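Local coordinates for protein rRNA adenine N-6-methyltransferase (Saccharopolyspora erythraea, PDB 6NVM) that dimethylates the N6 of one adenine of 23S rRNA with S-adenosyl-L-methionine as methyl donor, conferring resistance to macrolide, lincosamide and streptogramin B antibiotics, at residues I145-V150 / R172-D177; W181-V186 / L240-V245. All blocks are in the same frame, centred on the assembly; numbering follows the deposited sequence.

Contact 1. Residues I145-V150 / R172-D177; sequences ITSAIV and RKRTGD
Ser147, in the first turn of helix 146-155, meets the guanidinium end of Arg174 from helix 168-175. The hydroxyl OG of Ser147 stands beside its own backbone N (chi1 -79°) and comes to the edge of the guanidinium, near its plane, with OG 2.7 Å from Arg174 NH2. The carbonyl of the same serine takes part through water: the water donates to Ser147 O at 2.8 Å and accepts from Arg174 NH1 at 3.2 Å, lying in the guanidinium plane. Hydroxyl and carbonyl of one residue thus face the two terminal nitrogens of one arginine, directly and through solvent. The backbones come no nearer than 10.0 Å, between the CA atoms of Ser147 and Arg174. The arginine chain turns at chi2 (-64°) and then runs extended through chi3 (-178°), which brings its guanidinium edge-on to the serine. Both helices belong to the Rossmann-like, class I methyltransferase fold; they are joined by strand 159-167 of the sheet, and Trp194 of edge strand 192-200 packs against both Val150 and Arg174. One turn after Ser147, Val150 supplies the apolar side of the contact. Its CG1 lies 3.7 Å from Arg174 NH1, again at the guanidinium edge, while Phe170 and Met164 pack on the same valine. Arg174 itself sits in the last turn before the Schellman motif at Gly176, and its carbonyl O accepts a hydrogen bond from Thr185 OG1.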
loop_
_atom_site.group_PDB
_atom_site.type_symbol
_atom_site.label_atom_id
_atom_site.label_comp_id
_atom_site.label_asym_id
_atom_site.label_seq_id
_atom_site.Cartn_x
_atom_site.Cartn_y
_atom_site.Cartn_z
ATOM N N ILE A 145 10.497 -8.192 3.086
ATOM C CA ILE A 145 9.131 -8.711 3.059
ATOM C C ILE A 145 8.130 -7.605 2.749
ATOM O O ILE A 145 6.933 -7.753 3.020
ATOM C CB ILE A 145 8.768 -9.392 4.392
ATOM C CG1 ILE A 145 8.977 -8.429 5.562
ATOM C CG2 ILE A 145 9.592 -10.665 4.584
ATOM C CD1 ILE A 145 8.198 -8.796 6.819
ATOM N N THR A 146 8.598 -6.497 2.174
ATOM C CA THR A 146 7.711 -5.356 1.967
ATOM C C THR A 146 6.591 -5.701 0.992
ATOM O O THR A 146 5.418 -5.410 1.251
ATOM C CB THR A 146 8.501 -4.141 1.476
ATOM O OG1 THR A 146 9.668 -3.973 2.284
ATOM C CG2 THR A 146 7.651 -2.878 1.586
ATOM N N SER A 147 6.926 -6.329 -0.136
ATOM C CA SER A 147 5.886 -6.679 -1.094
ATOM C C SER A 147 4.899 -7.672 -0.502
ATOM O O SER A 147 3.706 -7.624 -0.816
ATOM C CB SER A 147 6.500 -7.239 -2.377
ATOM O OG SER A 147 6.978 -6.190 -3.194
ATOM N N ALA A 148 5.364 -8.570 0.364
ATOM C CA ALA A 148 4.457 -9.556 0.939
ATOM C C ALA A 148 3.465 -8.901 1.896
ATOM O O ALA A 148 2.299 -9.310 1.969
ATOM C CB ALA A 148 5.258 -10.647 1.645
ATOM N N ILE A 149 3.914 -7.894 2.652
ATOM C CA ILE A 149 3.019 -7.178 3.554
ATOM C C ILE A 149 1.978 -6.392 2.759
ATOM O O ILE A 149 0.786 -6.390 3.093
ATOM C CB ILE A 149 3.844 -6.271 4.491
ATOM C CG1 ILE A 149 4.667 -7.117 5.470
ATOM C CG2 ILE A 149 2.961 -5.280 5.238
ATOM C CD1 ILE A 149 3.864 -7.756 6.596
ATOM N N VAL A 150 2.408 -5.714 1.696
ATOM C CA VAL A 150 1.461 -5.033 0.811
ATOM C C VAL A 150 0.402 -6.013 0.307
ATOM O O VAL A 150 -0.803 -5.722 0.338
ATOM C CB VAL A 150 2.213 -4.350 -0.345
ATOM C CG1 VAL A 150 1.244 -3.800 -1.390
ATOM C CG2 VAL A 150 3.087 -3.235 0.198
ATOM N N ARG A 172 8.241 5.259 -3.406
ATOM C CA ARG A 172 8.102 6.140 -4.561
ATOM C C ARG A 172 7.528 5.396 -5.763
ATOM O O ARG A 172 6.640 5.910 -6.454
ATOM C CB ARG A 172 9.453 6.761 -4.913
ATOM C CG ARG A 172 9.932 7.828 -3.936
ATOM C CD ARG A 172 11.076 8.628 -4.537
ATOM N NE ARG A 172 11.608 9.628 -3.619
ATOM C CZ ARG A 172 12.633 10.427 -3.902
ATOM N NH1 ARG A 172 13.239 10.347 -5.079
ATOM N NH2 ARG A 172 13.054 11.310 -3.006
ATOM N N LYS A 173 8.020 4.187 -6.030
ATOM C CA LYS A 173 7.518 3.432 -7.173
ATOM C C LYS A 173 6.046 3.074 -6.988
ATOM O O LYS A 173 5.237 3.230 -7.911
ATOM C CB LYS A 173 8.354 2.171 -7.383
ATOM C CG LYS A 173 8.236 1.601 -8.793
ATOM C CD LYS A 173 8.886 0.226 -8.932
ATOM C CE LYS A 173 8.022 -0.873 -8.328
ATOM N NZ LYS A 173 8.341 -2.217 -8.892
ATOM N N ARG A 174 5.680 2.597 -5.791
ATOM C CA ARG A 174 4.318 2.131 -5.555
ATOM C C ARG A 174 3.310 3.270 -5.494
ATOM O O ARG A 174 2.107 3.021 -5.610
ATOM C CB ARG A 174 4.257 1.319 -4.255
ATOM C CG ARG A 174 5.084 0.034 -4.266
ATOM C CD ARG A 174 4.574 -0.968 -5.300
ATOM N NE ARG A 174 5.330 -2.223 -5.277
ATOM C CZ ARG A 174 4.931 -3.351 -4.689
ATOM N NH1 ARG A 174 3.765 -3.422 -4.059
ATOM N NH2 ARG A 174 5.706 -4.426 -4.732
ATOM N N THR A 175 3.765 4.507 -5.313
ATOM C CA THR A 175 2.882 5.664 -5.281
ATOM C C THR A 175 3.058 6.574 -6.487
ATOM O O THR A 175 2.400 7.617 -6.555
ATOM C CB THR A 175 3.119 6.479 -4.004
ATOM O OG1 THR A 175 4.471 6.965 -3.994
ATOM C CG2 THR A 175 2.867 5.627 -2.759
ATOM N N GLY A 176 3.928 6.219 -7.430
ATOM C CA GLY A 176 4.183 7.075 -8.578
ATOM C C GLY A 176 4.715 8.443 -8.215
ATOM O O GLY A 176 4.437 9.420 -8.919
ATOM N N ASP A 177 5.499 8.538 -7.138
ATOM C CA ASP A 177 5.888 9.840 -6.609
ATOM C C ASP A 177 6.853 10.584 -7.521
ATOM O O ASP A 177 6.949 11.813 -7.417
ATOM C CB ASP A 177 6.508 9.677 -5.221
ATOM C CG ASP A 177 6.745 11.006 -4.530
ATOM O OD1 ASP A 177 5.766 11.757 -4.333
ATOM O OD2 ASP A 177 7.906 11.296 -4.173
HETATM O O HOH W 1 2.960 -6.453 -3.254
#

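Contact 2. Residues W181-V186 / L240-V245; sequences WSRLTV and LCFTGV. With SO4 (sulfate ion), chain B.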
loop_
_atom_site.group_PDB
_atom_site.type_symbol
_atom_site.label_atom_id
_atom_site.label_comp_id
_atom_site.label_asym_id
_atom_site.label_seq_id
_atom_site.Cartn_x
_atom_site.Cartn_y
_atom_site.Cartn_z
ATOM N N TRP A 181 5.284 4.140 -12.441
ATOM C CA TRP A 181 4.158 3.492 -11.779
ATOM C C TRP A 181 4.333 1.982 -11.750
ATOM O O TRP A 181 4.634 1.361 -12.775
ATOM C CB TRP A 181 2.843 3.844 -12.478
ATOM C CG TRP A 181 2.496 5.276 -12.319
ATOM C CD1 TRP A 181 2.806 6.295 -13.170
ATOM C CD2 TRP A 181 1.790 5.861 -11.226
ATOM N NE1 TRP A 181 2.328 7.483 -12.675
ATOM C CE2 TRP A 181 1.701 7.244 -11.480
ATOM C CE3 TRP A 181 1.223 5.351 -10.057
ATOM C CZ2 TRP A 181 1.062 8.121 -10.614
ATOM C CZ3 TRP A 181 0.589 6.228 -9.192
ATOM C CH2 TRP A 181 0.517 7.599 -9.477
ATOM N N SER A 182 4.132 1.406 -10.571
ATOM C CA SER A 182 4.113 -0.039 -10.414
ATOM C C SER A 182 2.890 -0.635 -11.100
ATOM O O SER A 182 1.796 -0.065 -11.063
ATOM C CB SER A 182 4.102 -0.393 -8.928
ATOM O OG SER A 182 3.756 -1.750 -8.715
ATOM N N ARG A 183 3.084 -1.793 -11.729
ATOM C CA ARG A 183 1.971 -2.514 -12.333
ATOM C C ARG A 183 0.896 -2.844 -11.303
ATOM O O ARG A 183 -0.302 -2.730 -11.583
ATOM C CB ARG A 183 2.496 -3.791 -12.989
ATOM C CG ARG A 183 1.431 -4.760 -13.509
ATOM C CD ARG A 183 2.081 -6.078 -13.928
ATOM N NE ARG A 183 1.175 -7.223 -13.836
ATOM C CZ ARG A 183 0.873 -7.856 -12.703
ATOM N NH1 ARG A 183 1.380 -7.447 -11.546
ATOM N NH2 ARG A 183 0.043 -8.894 -12.720
ATOM N N LEU A 184 1.303 -3.285 -10.113
ATOM C CA LEU A 184 0.324 -3.622 -9.086
ATOM C C LEU A 184 -0.491 -2.399 -8.678
ATOM O O LEU A 184 -1.695 -2.503 -8.425
ATOM C CB LEU A 184 1.029 -4.233 -7.874
ATOM C CG LEU A 184 0.132 -4.693 -6.719
ATOM C CD1 LEU A 184 -0.816 -5.801 -7.160
ATOM C CD2 LEU A 184 0.979 -5.163 -5.547
ATOM N N THR A 185 0.146 -1.227 -8.627
ATOM C CA THR A 185 -0.579 -0.005 -8.292
ATOM C C THR A 185 -1.659 0.291 -9.327
ATOM O O THR A 185 -2.794 0.634 -8.973
ATOM C CB THR A 185 0.395 1.174 -8.187
ATOM O OG1 THR A 185 1.381 0.894 -7.186
ATOM C CG2 THR A 185 -0.337 2.452 -7.811
ATOM N N VAL A 186 -1.324 0.158 -10.612
ATOM C CA VAL A 186 -2.302 0.404 -11.670
ATOM C C VAL A 186 -3.427 -0.624 -11.608
ATOM O O VAL A 186 -4.610 -0.281 -11.739
ATOM C CB VAL A 186 -1.602 0.402 -13.040
ATOM C CG1 VAL A 186 -2.616 0.551 -14.177
ATOM C CG2 VAL A 186 -0.548 1.504 -13.102
ATOM N N LEU A 240 -2.281 -6.809 -20.383
ATOM C CA LEU A 240 -1.880 -6.857 -21.784
ATOM C C LEU A 240 -0.821 -5.808 -22.102
ATOM O O LEU A 240 0.154 -6.091 -22.806
ATOM C CB LEU A 240 -3.110 -6.662 -22.673
ATOM C CG LEU A 240 -2.864 -6.469 -24.168
ATOM C CD1 LEU A 240 -2.139 -7.670 -24.755
ATOM C CD2 LEU A 240 -4.190 -6.228 -24.875
ATOM N N CYS A 241 -0.996 -4.589 -21.595
ATOM C CA CYS A 241 -0.096 -3.500 -21.957
ATOM C C CYS A 241 1.245 -3.592 -21.242
ATOM O O CYS A 241 2.262 -3.161 -21.795
ATOM C CB CYS A 241 -0.753 -2.153 -21.652
ATOM S SG CYS A 241 -2.175 -1.777 -22.700
ATOM N N PHE A 242 1.276 -4.139 -20.026
ATOM C CA PHE A 242 2.525 -4.228 -19.285
ATOM C C PHE A 242 3.441 -5.337 -19.793
ATOM O O PHE A 242 4.617 -5.360 -19.415
ATOM C CB PHE A 242 2.240 -4.417 -17.790
ATOM C CG PHE A 242 2.168 -3.122 -17.024
ATOM C CD1 PHE A 242 0.974 -2.419 -16.926
ATOM C CD2 PHE A 242 3.302 -2.594 -16.421
ATOM C CE1 PHE A 242 0.906 -1.222 -16.230
ATOM C CE2 PHE A 242 3.245 -1.397 -15.718
ATOM C CZ PHE A 242 2.047 -0.708 -15.625
ATOM N N THR A 243 2.946 -6.245 -20.642
ATOM C CA THR A 243 3.833 -7.231 -21.258
ATOM C C THR A 243 4.689 -6.601 -22.348
ATOM O O THR A 243 5.816 -7.050 -22.584
ATOM C CB THR A 243 3.036 -8.396 -21.851
ATOM O OG1 THR A 243 2.262 -7.933 -22.966
ATOM C CG2 THR A 243 2.123 -9.026 -20.804
ATOM N N GLY A 244 4.176 -5.572 -23.016
ATOM C CA GLY A 244 4.916 -4.885 -24.052
ATOM C C GLY A 244 4.819 -5.499 -25.429
ATOM O O GLY A 244 5.564 -5.083 -26.324
ATOM N N VAL A 245 3.919 -6.466 -25.633
ATOM C CA VAL A 245 3.844 -7.161 -26.914
ATOM C C VAL A 245 3.589 -6.155 -28.026
ATOM O O VAL A 245 2.710 -5.292 -27.920
ATOM C CB VAL A 245 2.753 -8.244 -26.873
ATOM C CG1 VAL A 245 1.358 -7.619 -26.761
ATOM C CG2 VAL A 245 2.847 -9.149 -28.099
HETATM S S SO4 B . 4.340 -5.560 -9.796
HETATM O O1 SO4 B . 5.518 -5.927 -10.577
HETATM O O2 SO4 B . 3.175 -6.277 -10.308
HETATM O O3 SO4 B . 4.118 -4.120 -9.904
HETATM O O4 SO4 B . 4.547 -5.918 -8.393
#
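Phe242, near the end of helix 228-243, lays one ring face against the start of the Arg183 side chain. Arg183 CB sits 3.9 Å from the centroid of the Phe242 ring and 19° off its normal, a CH-pi contact displaced toward the rim, and Arg183 CG follows at 3.9 Å from Phe242 CG. Around the rest of the ring the packing is looser: Val186 CG2 approaches Phe242 CZ obliquely at 4.2 Å, and the carbonyl O of Trp181 lies near the ring plane, 4.3 Å from Phe242 CE2. Val277 also touches the phenylalanine, and Val186, which is buried, touches Trp285 of helix 282-292 as well. The contact joins helix 183-188, which belongs to the methyltransferase domain with its seven-stranded sheet, to the helical C-terminal part of the chain. On the solvent side the character changes. The extended arm of Arg183, its CG anti to the backbone N, carries the guanidinium past the phenylalanine, with the two planes 89° apart. There NH2 forms a salt bridge with Glu239, while NH1 comes within 2.5 Å of O2 of a sulfate, too short to be taken at face value; the ion is probably from the crystallisation liquor. The sulfate also sits over the N-terminus of the helix: its O3 accepts from the N-cap residue through Ser182 OG at 2.7 Å and from Leu184 N at 2.9 Å, the latter with an N-H...O angle of 161°. The positive end of the helix and the arginine probably both help attract the anion.

Overall arrangement
The two contacts lie in series along the chain, contact 1 closing before contact 2 opens, with centres about 15 Å apart. The centre of contact 1 is about 6 Å from the centre of the chain, that of contact 2 about 17 Å. Successive helices 168-175 and 183-188 connect them: Thr185 OG1 probably bonds to Arg174 O (2.7 Å), and Ser182 and Leu184 pack on the Arg174 side chain. A row of helices thus runs from 146-155, through these two, to 228-243. Both contacts lie away from the predicted S-adenosyl-L-methionine sites, contact 1 between two helices of the methyltransferase domain and contact 2 between that domain and the C-terminal helices.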